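Local coordinates for protein aspartate semialdehyde dehydrogenase (Francisella tularensis subsp. tularensis, PDB 4WOJ) that probably catalyses the NADPH-dependent reductive dephosphorylation of L-aspartyl-4-phosphate to L-aspartate-semialdehyde, an early step toward lysine, methionine and threonine, at residues 21-26 against 360-365; 11-16 against 67-72; 118-123 against 153-158. All coordinates share one frame; numbering follows the deposited sequence.

All three contacts involve the NAD-binding domain. Strand 8-13 carries one side of contact 2, and helix 18-30, next along the chain, carries one side of contact 1; the centres of contacts 1 and 2 lie about 15 Å apart, and Met24 CE packs against Trp15 CB. Contact 2 stays inside this domain, pairing the strand with helix 66-70 and the residues just after it. Contact 3 comes later, joining the start of helix 118-130 to helix 151-154. Contact 1 spans nearly the whole sequence. Through it and through the Arg363–Asp118 salt bridge to contact 3, whose centre is about 21 Å from that of contact 1, C-terminal helix 354-369 packs against the Rossmann domain, joining the chain's two ends.

Contact 1 (21-26 against 360-365); sequences SVLMSR and PLRRVL
Leu23 and Arg362 meet where helix 18-30 faces the C-terminal helix 354-369: the methyl CD1 of Leu23 presses on CB of Arg362 at 3.6 Å. Leu23 CG is anti to the backbone N (chi1 177°), which swings its CD1 toward the other helix. One turn further on, the aliphatic root of Arg26 joins in, its CB lying 3.8 Å from CD of Arg362. Arg362 runs out extended and then bends at chi3 (74°), which carries its guanidinium beside that of Arg26, a chain folded at both chi2 and chi3. The two flat groups stand nearly perpendicular, 88° apart, with Arg26 NH2 and Arg362 NH1 3.4 Å from each other. Both are donors, so no bond joins them. A carboxylate outside the two segments explains the approach: Glu359 OE2 forms salt bridges to both nitrogens, while Asp32 pairs with Arg362 NH2. Met27 and Ser30 of helix 18-30 also touch Arg362; further out, Leu199 of the second subunit packs on Val22. The contact is therefore apolar at its base, while at its end two like charges share a carboxylate; Glu359 and Asp32 would be expected to offset them and so let the guanidinium groups come this close.

Contact 2 (11-16 against 67-72); sequences GFIGWR and DQLSSM
Gly11, in the middle of strand 8-13, takes the thioether of Met72 against its backbone. SD of Met72 stands 3.4 Å from Gly11 N and 3.6 Å from Gly11 CA, with CG of Met72 lying 3.8 Å from that same CA, on the side where a side chain would point. Met72 fits here because its chain doubles back, bent at both chi2 (-69°) and chi3 (99°). No hydrogen bond passes between the segments; the backbone of Gly11 is instead paired with Ile74 and Leu76 of the neighbouring parallel strand. Phe12 turns to the other side of the sheet and meets the ring of Phe40. With Ile13 the strand faces the helix again, and its CD1 reaches CD2 of Leu69 in a loose apolar touch of 4.4 Å, in a layer that Tyr83 of helix 81-93 extends, since it packs on both residues. From Gly14 the chain leaves the strand and enters the glycine-rich turn before helix 18-30, the part that in Rossmann-type domains usually faces the dinucleotide. Trp15 and Arg16 turn away toward strand 36-42, where Phe41 O accepts from Trp15 NE1. Across the contact, the turn at 68-72 is held locally: Ser71 OG donates to Gln68 O at 2.6 Å, and Met72 N to Leu69 O. What joins strand to the 67-72 segment is thus sulfur and hydrocarbon laid on backbone and methyl groups, a buried, nondirectional fit, while the hydrogen bonding is left to the sheet and to the turn itself.

Contact 3 (118-123 against 153-158); sequences DPLNHD and LLKEDL
A Schellman motif closes helix 151-154, and two residues at that closing turn, Leu154 and Lys155, lean on Leu120 in the first turn of helix 118-130. In the motif, Leu158 N returns to Leu153 O at 3.0 Å and Asp157 N to Leu154 O at 2.8 Å, with Asp157 at positive phi (45°). Leu120 uses both its methyls: CD2 rests on CG of Lys155 at 4.0 Å, the two side chains crossing at a slant, while CD1 makes a looser touch, 4.5 Å, with CD1 of Leu154. Extended beyond CG, Lys155 reaches past Leu120 so that its CE comes within 3.9 Å of Pro119 O. The ammonium does not bond that carbonyl directly; one water spans them, donating to Pro119 O at 3.1 Å and accepting from Lys155 NZ at 3.2 Å. NZ also donates to Gly300 O, so the lysine joins the helix start, through the water, to the chain at Gly300. Ser147 and Leu148 of helix 141-149 also touch Leu120 and Pro119 respectively, and Asp118 is held by Arg363. The arrangement is that of a helix beginning packed against a Schellman-capped helix end, here joining a helix of the NAD-binding Rossmann domain to the segment that leads into strand 159-167 of the dimerisation domain.

Contact 1 (21-26 against 360-365)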
ATOM      1  N   SER B  21     -19.205 -18.713   2.082  1.00 38.83           N
ATOM      2  CA  SER B  21     -20.265 -18.317   1.141  1.00 41.19           C
ATOM      3  C   SER B  21     -19.729 -18.239  -0.267  1.00 37.34           C
ATOM      4  O   SER B  21     -20.409 -18.557  -1.243  1.00 38.75           O
ATOM      5  CB  SER B  21     -20.848 -16.954   1.491  1.00 42.16           C
ATOM      6  OG  SER B  21     -20.733 -16.720   2.863  1.00 48.15           O
ATOM      7  N   VAL B  22     -18.489 -17.782  -0.382  1.00 35.54           N
ATOM      8  CA  VAL B  22     -17.907 -17.622  -1.691  1.00 31.36           C
ATOM      9  C   VAL B  22     -17.693 -19.016  -2.295  1.00 30.26           C
ATOM     10  O   VAL B  22     -17.905 -19.225  -3.487  1.00 29.11           O
ATOM     11  CB  VAL B  22     -16.656 -16.764  -1.607  1.00 34.82           C
ATOM     12  CG1 VAL B  22     -15.901 -16.790  -2.933  1.00 35.21           C
ATOM     13  CG2 VAL B  22     -17.068 -15.334  -1.238  1.00 34.68           C
ATOM     14  N   LEU B  23     -17.388 -19.982  -1.441  1.00 28.10           N
ATOM     15  CA  LEU B  23     -17.230 -21.362  -1.872  1.00 30.73           C
ATOM     16  C   LEU B  23     -18.548 -21.958  -2.330  1.00 31.80           C
ATOM     17  O   LEU B  23     -18.632 -22.508  -3.419  1.00 31.51           O
ATOM     18  CB  LEU B  23     -16.643 -22.194  -0.739  1.00 31.71           C
ATOM     19  CG  LEU B  23     -16.490 -23.664  -1.051  1.00 32.07           C
ATOM     20  CD1 LEU B  23     -15.438 -23.851  -2.102  1.00 32.62           C
ATOM     21  CD2 LEU B  23     -16.172 -24.466   0.208  1.00 33.37           C
ATOM     22  N   MET B  24     -19.580 -21.833  -1.496  1.00 33.60           N
ATOM     23  CA  MET B  24     -20.929 -22.257  -1.864  1.00 31.52           C
ATOM     24  C   MET B  24     -21.295 -21.661  -3.181  1.00 29.81           C
ATOM     25  O   MET B  24     -21.695 -22.358  -4.102  1.00 33.22           O
ATOM     26  CB  MET B  24     -21.964 -21.780  -0.855  1.00 36.39           C
ATOM     27  CG  MET B  24     -21.876 -22.417   0.514  1.00 36.81           C
ATOM     28  SD  MET B  24     -21.812 -24.191   0.404  1.00 40.97           S
ATOM     29  CE  MET B  24     -20.089 -24.457   0.843  1.00 40.78           C
ATOM     30  N   SER B  25     -21.167 -20.354  -3.297  1.00 28.58           N
ATOM     31  CA  SER B  25     -21.555 -19.727  -4.553  1.00 27.59           C
ATOM     32  C   SER B  25     -20.806 -20.285  -5.735  1.00 27.01           C
ATOM     33  O   SER B  25     -21.328 -20.372  -6.830  1.00 28.37           O
ATOM     34  CB  SER B  25     -21.323 -18.243  -4.511  1.00 29.81           C
ATOM     35  OG  SER B  25     -21.190 -17.761  -5.852  1.00 33.27           O
ATOM     36  N   ARG B  26     -19.542 -20.639  -5.529  1.00 28.81           N
ATOM     37  CA  ARG B  26     -18.707 -21.070  -6.643  1.00 26.85           C
ATOM     38  C   ARG B  26     -19.057 -22.498  -7.015  1.00 25.28           C
ATOM     39  O   ARG B  26     -19.002 -22.895  -8.197  1.00 22.32           O
ATOM     40  CB  ARG B  26     -17.218 -20.915  -6.303  1.00 29.86           C
ATOM     41  CG  ARG B  26     -16.745 -19.476  -6.459  1.00 30.70           C
ATOM     42  CD  ARG B  26     -16.686 -19.065  -7.927  1.00 31.57           C
ATOM     43  NE  ARG B  26     -15.772 -19.928  -8.689  1.00 31.51           N
ATOM     44  CZ  ARG B  26     -15.872 -20.188  -9.991  1.00 31.32           C
ATOM     45  NH1 ARG B  26     -16.853 -19.652 -10.715  1.00 32.80           N
ATOM     46  NH2 ARG B  26     -14.979 -20.972 -10.580  1.00 28.53           N
ATOM     47  N   PRO B 360      -9.166 -22.524  -4.533  1.00 22.61           N
ATOM     48  CA  PRO B 360      -8.263 -23.657  -4.556  1.00 21.67           C
ATOM     49  C   PRO B 360      -8.852 -24.883  -3.894  1.00 23.68           C
ATOM     50  O   PRO B 360      -8.560 -26.040  -4.285  1.00 26.18           O
ATOM     51  CB  PRO B 360      -7.061 -23.148  -3.760  1.00 21.78           C
ATOM     52  CG  PRO B 360      -7.127 -21.661  -3.917  1.00 22.24           C
ATOM     53  CD  PRO B 360      -8.567 -21.341  -3.891  1.00 21.39           C
ATOM     54  N   LEU B 361      -9.647 -24.624  -2.870  1.00 23.48           N
ATOM     55  CA  LEU B 361     -10.239 -25.682  -2.078  1.00 23.50           C
ATOM     56  C   LEU B 361     -11.235 -26.439  -2.929  1.00 25.73           C
ATOM     57  O   LEU B 361     -11.135 -27.670  -3.057  1.00 23.41           O
ATOM     58  CB  LEU B 361     -10.885 -25.080  -0.821  1.00 23.72           C
ATOM     59  CG  LEU B 361      -9.926 -24.307   0.106  1.00 23.52           C
ATOM     60  CD1 LEU B 361     -10.569 -24.052   1.453  1.00 23.51           C
ATOM     61  CD2 LEU B 361      -8.585 -25.068   0.279  1.00 23.85           C
ATOM     62  N   ARG B 362     -12.194 -25.685  -3.495  1.00 26.83           N
ATOM     63  CA  ARG B 362     -13.162 -26.196  -4.475  1.00 27.78           C
ATOM     64  C   ARG B 362     -12.508 -27.033  -5.540  1.00 27.10           C
ATOM     65  O   ARG B 362     -13.008 -28.077  -5.907  1.00 29.53           O
ATOM     66  CB  ARG B 362     -13.901 -25.051  -5.172  1.00 29.81           C
ATOM     67  CG  ARG B 362     -15.045 -25.512  -6.058  1.00 33.34           C
ATOM     68  CD  ARG B 362     -15.658 -24.365  -6.883  1.00 34.54           C
ATOM     69  NE  ARG B 362     -14.811 -23.937  -8.000  1.00 35.81           N
ATOM     70  CZ  ARG B 362     -14.663 -24.592  -9.156  1.00 34.33           C
ATOM     71  NH1 ARG B 362     -13.872 -24.112 -10.101  1.00 32.36           N
ATOM     72  NH2 ARG B 362     -15.294 -25.721  -9.378  1.00 36.24           N
ATOM     73  N   ARG B 363     -11.390 -26.577  -6.053  1.00 26.52           N
ATOM     74  CA  ARG B 363     -10.759 -27.272  -7.166  1.00 28.11           C
ATOM     75  C   ARG B 363     -10.058 -28.586  -6.754  1.00 28.61           C
ATOM     76  O   ARG B 363     -10.002 -29.539  -7.514  1.00 31.14           O
ATOM     77  CB  ARG B 363      -9.796 -26.317  -7.897  1.00 29.64           C
ATOM     78  CG  ARG B 363     -10.528 -25.188  -8.659  1.00 31.52           C
ATOM     79  CD  ARG B 363      -9.531 -24.190  -9.248  1.00 31.08           C
ATOM     80  NE  ARG B 363      -8.667 -24.897 -10.180  1.00 27.93           N
ATOM     81  CZ  ARG B 363      -8.860 -24.977 -11.490  1.00 30.28           C
ATOM     82  NH1 ARG B 363      -9.884 -24.360 -12.100  1.00 33.19           N
ATOM     83  NH2 ARG B 363      -8.009 -25.654 -12.217  1.00 32.18           N
ATOM     84  N   VAL B 364      -9.528 -28.642  -5.547  1.00 28.27           N
ATOM     85  CA  VAL B 364      -8.885 -29.861  -5.083  1.00 24.74           C
ATOM     86  C   VAL B 364      -9.935 -30.889  -4.683  1.00 27.12           C
ATOM     87  O   VAL B 364      -9.766 -32.092  -4.905  1.00 26.39           O
ATOM     88  CB  VAL B 364      -7.871 -29.597  -3.975  1.00 24.01           C
ATOM     89  CG1 VAL B 364      -8.508 -29.272  -2.636  1.00 22.67           C
ATOM     90  CG2 VAL B 364      -6.902 -30.789  -3.880  1.00 26.14           C
ATOM     91  N   LEU B 365     -11.053 -30.415  -4.150  1.00 27.85           N
ATOM     92  CA  LEU B 365     -12.211 -31.281  -3.941  1.00 29.91           C
ATOM     93  C   LEU B 365     -12.549 -32.058  -5.199  1.00 30.88           C
ATOM     94  O   LEU B 365     -12.769 -33.267  -5.142  1.00 33.47           O
ATOM     95  CB  LEU B 365     -13.424 -30.452  -3.532  1.00 30.21           C
ATOM     96  CG  LEU B 365     -14.729 -31.226  -3.363  1.00 32.85           C
ATOM     97  CD1 LEU B 365     -14.619 -32.312  -2.305  1.00 33.70           C
ATOM     98  CD2 LEU B 365     -15.891 -30.284  -3.036  1.00 31.89           C
TER

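Contact 2 (11-16 against 67-72)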
ATOM      1  N   GLY B  11     -18.808 -33.474   3.712  1.00 41.07           N
ATOM      2  CA  GLY B  11     -19.298 -32.620   4.791  1.00 38.94           C
ATOM      3  C   GLY B  11     -18.650 -31.257   4.697  1.00 39.55           C
ATOM      4  O   GLY B  11     -17.483 -31.141   4.342  1.00 36.84           O
ATOM      5  N   PHE B  12     -19.424 -30.226   4.997  1.00 40.51           N
ATOM      6  CA  PHE B  12     -18.953 -28.852   4.901  1.00 40.94           C
ATOM      7  C   PHE B  12     -19.005 -28.143   6.257  1.00 42.65           C
ATOM      8  O   PHE B  12     -20.075 -27.991   6.849  1.00 35.03           O
ATOM      9  CB  PHE B  12     -19.778 -28.084   3.855  1.00 40.78           C
ATOM     10  CG  PHE B  12     -19.610 -28.625   2.473  1.00 39.15           C
ATOM     11  CD1 PHE B  12     -18.533 -28.217   1.675  1.00 38.84           C
ATOM     12  CD2 PHE B  12     -20.466 -29.603   1.995  1.00 35.98           C
ATOM     13  CE1 PHE B  12     -18.347 -28.757   0.403  1.00 38.45           C
ATOM     14  CE2 PHE B  12     -20.299 -30.138   0.721  1.00 37.20           C
ATOM     15  CZ  PHE B  12     -19.231 -29.725  -0.073  1.00 37.90           C
ATOM     16  N   ILE B  13     -17.829 -27.733   6.739  1.00 43.62           N
ATOM     17  CA  ILE B  13     -17.721 -26.849   7.909  1.00 42.43           C
ATOM     18  C   ILE B  13     -17.190 -25.475   7.473  1.00 40.93           C
ATOM     19  O   ILE B  13     -16.368 -25.390   6.595  1.00 44.06           O
ATOM     20  CB  ILE B  13     -16.813 -27.448   8.995  1.00 40.02           C
ATOM     21  CG1 ILE B  13     -17.028 -28.962   9.108  1.00 43.42           C
ATOM     22  CG2 ILE B  13     -17.117 -26.798  10.336  1.00 40.67           C
ATOM     23  CD1 ILE B  13     -16.066 -29.804   8.313  1.00 48.05           C
ATOM     24  N   GLY B  14     -17.680 -24.399   8.070  1.00 43.30           N
ATOM     25  CA  GLY B  14     -17.204 -23.043   7.737  1.00 42.10           C
ATOM     26  C   GLY B  14     -18.074 -22.260   6.764  1.00 45.24           C
ATOM     27  O   GLY B  14     -17.774 -21.099   6.453  1.00 47.41           O
ATOM     28  N   TRP B  15     -19.168 -22.875   6.308  1.00 41.75           N
ATOM     29  CA  TRP B  15     -19.914 -22.366   5.138  1.00 44.07           C
ATOM     30  C   TRP B  15     -20.681 -21.060   5.365  1.00 46.01           C
ATOM     31  O   TRP B  15     -21.081 -20.413   4.408  1.00 46.35           O
ATOM     32  CB  TRP B  15     -20.872 -23.433   4.605  1.00 44.91           C
ATOM     33  CG  TRP B  15     -21.741 -24.023   5.630  1.00 41.80           C
ATOM     34  CD1 TRP B  15     -21.499 -25.153   6.358  1.00 42.59           C
ATOM     35  CD2 TRP B  15     -22.983 -23.515   6.073  1.00 42.87           C
ATOM     36  NE1 TRP B  15     -22.521 -25.388   7.231  1.00 37.44           N
ATOM     37  CE2 TRP B  15     -23.455 -24.393   7.076  1.00 43.46           C
ATOM     38  CE3 TRP B  15     -23.758 -22.399   5.721  1.00 45.77           C
ATOM     39  CZ2 TRP B  15     -24.663 -24.194   7.718  1.00 40.64           C
ATOM     40  CZ3 TRP B  15     -24.949 -22.196   6.362  1.00 46.89           C
ATOM     41  CH2 TRP B  15     -25.399 -23.096   7.352  1.00 48.23           C
ATOM     42  N   ARG B  16     -20.865 -20.677   6.624  1.00 47.69           N
ATOM     43  CA  ARG B  16     -21.637 -19.492   6.962  1.00 47.75           C
ATOM     44  C   ARG B  16     -20.843 -18.194   6.796  1.00 49.04           C
ATOM     45  O   ARG B  16     -21.420 -17.129   6.546  1.00 44.95           O
ATOM     46  CB  ARG B  16     -22.125 -19.594   8.399  1.00 52.42           C
ATOM     47  CG  ARG B  16     -23.622 -19.325   8.546  1.00 58.69           C
ATOM     48  CD  ARG B  16     -24.023 -19.304  10.013  1.00 65.06           C
ATOM     49  NE  ARG B  16     -24.316 -20.632  10.571  1.00 71.04           N
ATOM     50  CZ  ARG B  16     -25.468 -21.282  10.395  1.00 76.30           C
ATOM     51  NH1 ARG B  16     -26.425 -20.742   9.634  1.00 72.47           N
ATOM     52  NH2 ARG B  16     -25.664 -22.479  10.964  1.00 76.27           N
ATOM     53  N   ASP B  67     -18.778 -38.471  15.711  1.00 54.10           N
ATOM     54  CA  ASP B  67     -19.361 -39.642  15.058  1.00 58.17           C
ATOM     55  C   ASP B  67     -19.881 -39.258  13.693  1.00 48.79           C
ATOM     56  O   ASP B  67     -19.651 -39.945  12.721  1.00 35.91           O
ATOM     57  CB  ASP B  67     -20.504 -40.243  15.892  1.00 66.95           C
ATOM     58  CG  ASP B  67     -20.025 -41.307  16.864  1.00 74.63           C
ATOM     59  OD1 ASP B  67     -18.938 -41.128  17.462  1.00 78.69           O
ATOM     60  OD2 ASP B  67     -20.746 -42.318  17.032  1.00 79.21           O
ATOM     61  N   GLN B  68     -20.615 -38.155  13.660  1.00 53.17           N
ATOM     62  CA  GLN B  68     -21.279 -37.686  12.442  1.00 51.41           C
ATOM     63  C   GLN B  68     -20.244 -37.305  11.398  1.00 47.82           C
ATOM     64  O   GLN B  68     -20.379 -37.667  10.235  1.00 44.11           O
ATOM     65  CB  GLN B  68     -22.217 -36.508  12.759  1.00 52.55           C
ATOM     66  CG  GLN B  68     -23.403 -36.907  13.648  1.00 55.52           C
ATOM     67  CD  GLN B  68     -24.487 -35.826  13.772  1.00 52.72           C
ATOM     68  OE1 GLN B  68     -24.260 -34.722  14.296  1.00 50.25           O
ATOM     69  NE2 GLN B  68     -25.671 -36.153  13.312  1.00 55.62           N
ATOM     70  N   LEU B  69     -19.199 -36.596  11.829  1.00 48.92           N
ATOM     71  CA  LEU B  69     -18.082 -36.229  10.942  1.00 49.53           C
ATOM     72  C   LEU B  69     -17.402 -37.475  10.356  1.00 43.56           C
ATOM     73  O   LEU B  69     -17.099 -37.520   9.172  1.00 41.29           O
ATOM     74  CB  LEU B  69     -17.031 -35.406  11.697  1.00 53.31           C
ATOM     75  CG  LEU B  69     -17.359 -33.971  12.103  1.00 53.34           C
ATOM     76  CD1 LEU B  69     -16.279 -33.465  13.041  1.00 51.99           C
ATOM     77  CD2 LEU B  69     -17.471 -33.072  10.886  1.00 56.08           C
ATOM     78  N   SER B  70     -17.210 -38.480  11.199  1.00 38.58           N
ATOM     79  CA  SER B  70     -16.560 -39.747  10.810  1.00 43.95           C
ATOM     80  C   SER B  70     -17.157 -40.463   9.604  1.00 43.62           C
ATOM     81  O   SER B  70     -16.456 -41.162   8.878  1.00 48.25           O
ATOM     82  CB  SER B  70     -16.585 -40.731  11.977  1.00 44.19           C
ATOM     83  OG  SER B  70     -15.896 -40.204  13.098  1.00 47.44           O
ATOM     84  N   SER B  71     -18.449 -40.313   9.394  1.00 46.54           N
ATOM     85  CA  SER B  71     -19.117 -40.994   8.269  1.00 47.39           C
ATOM     86  C   SER B  71     -18.866 -40.312   6.914  1.00 44.15           C
ATOM     87  O   SER B  71     -19.022 -40.954   5.878  1.00 42.26           O
ATOM     88  CB  SER B  71     -20.616 -41.060   8.520  1.00 45.03           C
ATOM     89  OG  SER B  71     -21.048 -39.793   8.983  1.00 48.99           O
ATOM     90  N   MET B  72     -18.494 -39.027   6.921  1.00 40.88           N
ATOM     91  CA  MET B  72     -18.147 -38.324   5.673  1.00 38.84           C
ATOM     92  C   MET B  72     -16.851 -38.910   5.088  1.00 37.82           C
ATOM     93  O   MET B  72     -15.922 -39.231   5.804  1.00 33.16           O
ATOM     94  CB  MET B  72     -17.972 -36.824   5.888  1.00 38.86           C
ATOM     95  CG  MET B  72     -19.180 -36.084   6.453  1.00 41.34           C
ATOM     96  SD  MET B  72     -20.581 -35.959   5.311  1.00 40.56           S
ATOM     97  CE  MET B  72     -21.564 -37.308   5.968  1.00 44.17           C
TER

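Contact 3 (118-123 against 153-158)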
ATOM      1  N   ASP B 118      -3.596 -25.801  -7.707  1.00 27.43           N
ATOM      2  CA  ASP B 118      -3.464 -26.795  -8.767  1.00 30.36           C
ATOM      3  C   ASP B 118      -3.011 -26.242 -10.128  1.00 30.21           C
ATOM      4  O   ASP B 118      -2.450 -26.984 -10.906  1.00 33.84           O
ATOM      5  CB  ASP B 118      -4.758 -27.580  -8.946  1.00 31.89           C
ATOM      6  CG  ASP B 118      -5.859 -26.729  -9.552  1.00 32.68           C
ATOM      7  OD1 ASP B 118      -6.540 -26.017  -8.779  1.00 36.20           O
ATOM      8  OD2 ASP B 118      -6.011 -26.738 -10.786  1.00 32.37           O
ATOM      9  N   PRO B 119      -3.233 -24.949 -10.416  1.00 30.54           N
ATOM     10  CA  PRO B 119      -2.586 -24.462 -11.644  1.00 30.79           C
ATOM     11  C   PRO B 119      -1.053 -24.483 -11.559  1.00 30.10           C
ATOM     12  O   PRO B 119      -0.375 -24.222 -12.549  1.00 29.68           O
ATOM     13  CB  PRO B 119      -3.098 -23.024 -11.757  1.00 29.17           C
ATOM     14  CG  PRO B 119      -4.372 -23.042 -11.017  1.00 30.56           C
ATOM     15  CD  PRO B 119      -4.083 -23.908  -9.830  1.00 29.29           C
ATOM     16  N   LEU B 120      -0.511 -24.751 -10.375  1.00 31.45           N
ATOM     17  CA  LEU B 120       0.961 -24.857 -10.214  1.00 31.40           C
ATOM     18  C   LEU B 120       1.460 -26.231  -9.768  1.00 31.16           C
ATOM     19  O   LEU B 120       2.561 -26.622 -10.109  1.00 31.69           O
ATOM     20  CB  LEU B 120       1.464 -23.758  -9.262  1.00 30.64           C
ATOM     21  CG  LEU B 120       1.747 -22.408  -9.937  1.00 31.73           C
ATOM     22  CD1 LEU B 120       2.058 -21.359  -8.899  1.00 33.34           C
ATOM     23  CD2 LEU B 120       2.920 -22.534 -10.901  1.00 34.32           C
ATOM     24  N   ASN B 121       0.665 -26.964  -9.000  1.00 30.57           N
ATOM     25  CA  ASN B 121       1.134 -28.221  -8.438  1.00 30.04           C
ATOM     26  C   ASN B 121       0.082 -29.283  -8.531  1.00 31.51           C
ATOM     27  O   ASN B 121      -0.032 -30.133  -7.654  1.00 33.66           O
ATOM     28  CB  ASN B 121       1.518 -28.061  -6.975  1.00 30.70           C
ATOM     29  CG  ASN B 121       0.325 -27.748  -6.092  1.00 31.20           C
ATOM     30  OD1 ASN B 121      -0.729 -27.351  -6.571  1.00 30.75           O
ATOM     31  ND2 ASN B 121       0.490 -27.924  -4.799  1.00 31.91           N
ATOM     32  N   HIS B 122      -0.702 -29.254  -9.590  1.00 29.59           N
ATOM     33  CA  HIS B 122      -1.659 -30.311  -9.794  1.00 28.95           C
ATOM     34  C   HIS B 122      -1.002 -31.716  -9.790  1.00 27.67           C
ATOM     35  O   HIS B 122      -1.484 -32.645  -9.103  1.00 23.08           O
ATOM     36  CB  HIS B 122      -2.333 -30.104 -11.118  1.00 29.89           C
ATOM     37  CG  HIS B 122      -3.606 -30.859 -11.262  1.00 29.72           C
ATOM     38  ND1 HIS B 122      -4.679 -30.359 -11.964  1.00 29.80           N
ATOM     39  CD2 HIS B 122      -3.984 -32.077 -10.809  1.00 30.03           C
ATOM     40  CE1 HIS B 122      -5.659 -31.246 -11.954  1.00 30.59           C
ATOM     41  NE2 HIS B 122      -5.258 -32.302 -11.270  1.00 30.74           N
ATOM     42  N   ASP B 123       0.087 -31.862 -10.544  1.00 24.85           N
ATOM     43  CA  ASP B 123       0.799 -33.171 -10.625  1.00 25.32           C
ATOM     44  C   ASP B 123       1.159 -33.764  -9.261  1.00 22.83           C
ATOM     45  O   ASP B 123       1.207 -34.976  -9.075  1.00 19.91           O
ATOM     46  CB  ASP B 123       2.030 -33.115 -11.521  1.00 27.57           C
ATOM     47  CG  ASP B 123       2.859 -31.826 -11.367  1.00 30.54           C
ATOM     48  OD1 ASP B 123       2.836 -31.123 -10.327  1.00 29.16           O
ATOM     49  OD2 ASP B 123       3.552 -31.511 -12.356  1.00 36.06           O
ATOM     50  N   LEU B 153       6.552 -17.423 -15.084  1.00 26.22           N
ATOM     51  CA  LEU B 153       7.973 -17.378 -14.758  1.00 28.64           C
ATOM     52  C   LEU B 153       8.385 -18.520 -13.791  1.00 28.57           C
ATOM     53  O   LEU B 153       9.480 -19.093 -13.908  1.00 26.95           O
ATOM     54  CB  LEU B 153       8.314 -15.999 -14.192  1.00 30.94           C
ATOM     55  CG  LEU B 153       8.081 -14.820 -15.154  1.00 30.72           C
ATOM     56  CD1 LEU B 153       8.110 -13.495 -14.424  1.00 31.43           C
ATOM     57  CD2 LEU B 153       9.123 -14.780 -16.252  1.00 30.77           C
ATOM     58  N   LEU B 154       7.498 -18.887 -12.870  1.00 27.14           N
ATOM     59  CA  LEU B 154       7.848 -19.893 -11.862  1.00 27.83           C
ATOM     60  C   LEU B 154       7.937 -21.287 -12.468  1.00 30.44           C
ATOM     61  O   LEU B 154       8.846 -22.055 -12.157  1.00 30.29           O
ATOM     62  CB  LEU B 154       6.860 -19.900 -10.726  1.00 26.07           C
ATOM     63  CG  LEU B 154       6.749 -18.567  -9.995  1.00 24.68           C
ATOM     64  CD1 LEU B 154       5.397 -18.440  -9.321  1.00 23.35           C
ATOM     65  CD2 LEU B 154       7.865 -18.414  -8.988  1.00 23.92           C
ATOM     66  N   LYS B 155       7.015 -21.592 -13.369  1.00 31.85           N
ATOM     67  CA  LYS B 155       7.014 -22.866 -14.075  1.00 32.20           C
ATOM     68  C   LYS B 155       8.332 -23.085 -14.818  1.00 31.64           C
ATOM     69  O   LYS B 155       8.838 -24.179 -14.866  1.00 32.74           O
ATOM     70  CB  LYS B 155       5.892 -22.895 -15.096  1.00 35.08           C
ATOM     71  CG  LYS B 155       4.490 -22.940 -14.529  1.00 38.99           C
ATOM     72  CD  LYS B 155       3.497 -22.655 -15.656  1.00 43.33           C
ATOM     73  CE  LYS B 155       2.072 -23.006 -15.263  1.00 51.17           C
ATOM     74  NZ  LYS B 155       1.230 -23.186 -16.485  1.00 58.95           N
ATOM     75  N   GLU B 156       8.857 -22.046 -15.436  1.00 30.91           N
ATOM     76  CA  GLU B 156      10.150 -22.160 -16.111  1.00 34.34           C
ATOM     77  C   GLU B 156      11.335 -22.032 -15.163  1.00 33.88           C
ATOM     78  O   GLU B 156      12.445 -21.900 -15.609  1.00 39.13           O
ATOM     79  CB  GLU B 156      10.265 -21.118 -17.196  1.00 35.60           C
ATOM     80  CG  GLU B 156       9.158 -21.255 -18.225  1.00 38.85           C
ATOM     81  CD  GLU B 156       9.541 -20.648 -19.529  1.00 40.75           C
ATOM     82  OE1 GLU B 156      10.762 -20.492 -19.800  1.00 42.99           O
ATOM     83  OE2 GLU B 156       8.610 -20.336 -20.262  1.00 39.24           O
ATOM     84  N   ASP B 157      11.088 -22.087 -13.863  1.00 33.36           N
ATOM     85  CA  ASP B 157      12.112 -21.877 -12.865  1.00 33.95           C
ATOM     86  C   ASP B 157      13.001 -20.679 -13.183  1.00 34.54           C
ATOM     87  O   ASP B 157      14.233 -20.755 -13.040  1.00 32.84           O
ATOM     88  CB  ASP B 157      12.970 -23.131 -12.701  1.00 38.44           C
ATOM     89  CG  ASP B 157      13.736 -23.133 -11.396  1.00 44.94           C
ATOM     90  OD1 ASP B 157      13.295 -22.455 -10.422  1.00 47.49           O
ATOM     91  OD2 ASP B 157      14.789 -23.813 -11.337  1.00 50.44           O
ATOM     92  N   LEU B 158      12.387 -19.569 -13.600  1.00 31.62           N
ATOM     93  CA  LEU B 158      13.148 -18.358 -13.957  1.00 29.65           C
ATOM     94  C   LEU B 158      13.336 -17.342 -12.825  1.00 27.38           C
ATOM     95  O   LEU B 158      14.103 -16.398 -12.954  1.00 25.21           O
ATOM     96  CB  LEU B 158      12.520 -17.697 -15.185  1.00 30.58           C
ATOM     97  CG  LEU B 158      12.739 -18.498 -16.483  1.00 30.78           C
ATOM     98  CD1 LEU B 158      12.032 -17.857 -17.643  1.00 30.35           C
ATOM     99  CD2 LEU B 158      14.220 -18.634 -16.833  1.00 31.28           C
TER
HETATM  100  O   HOH W   1      -1.716 -23.508 -15.228  1.00 36.30           O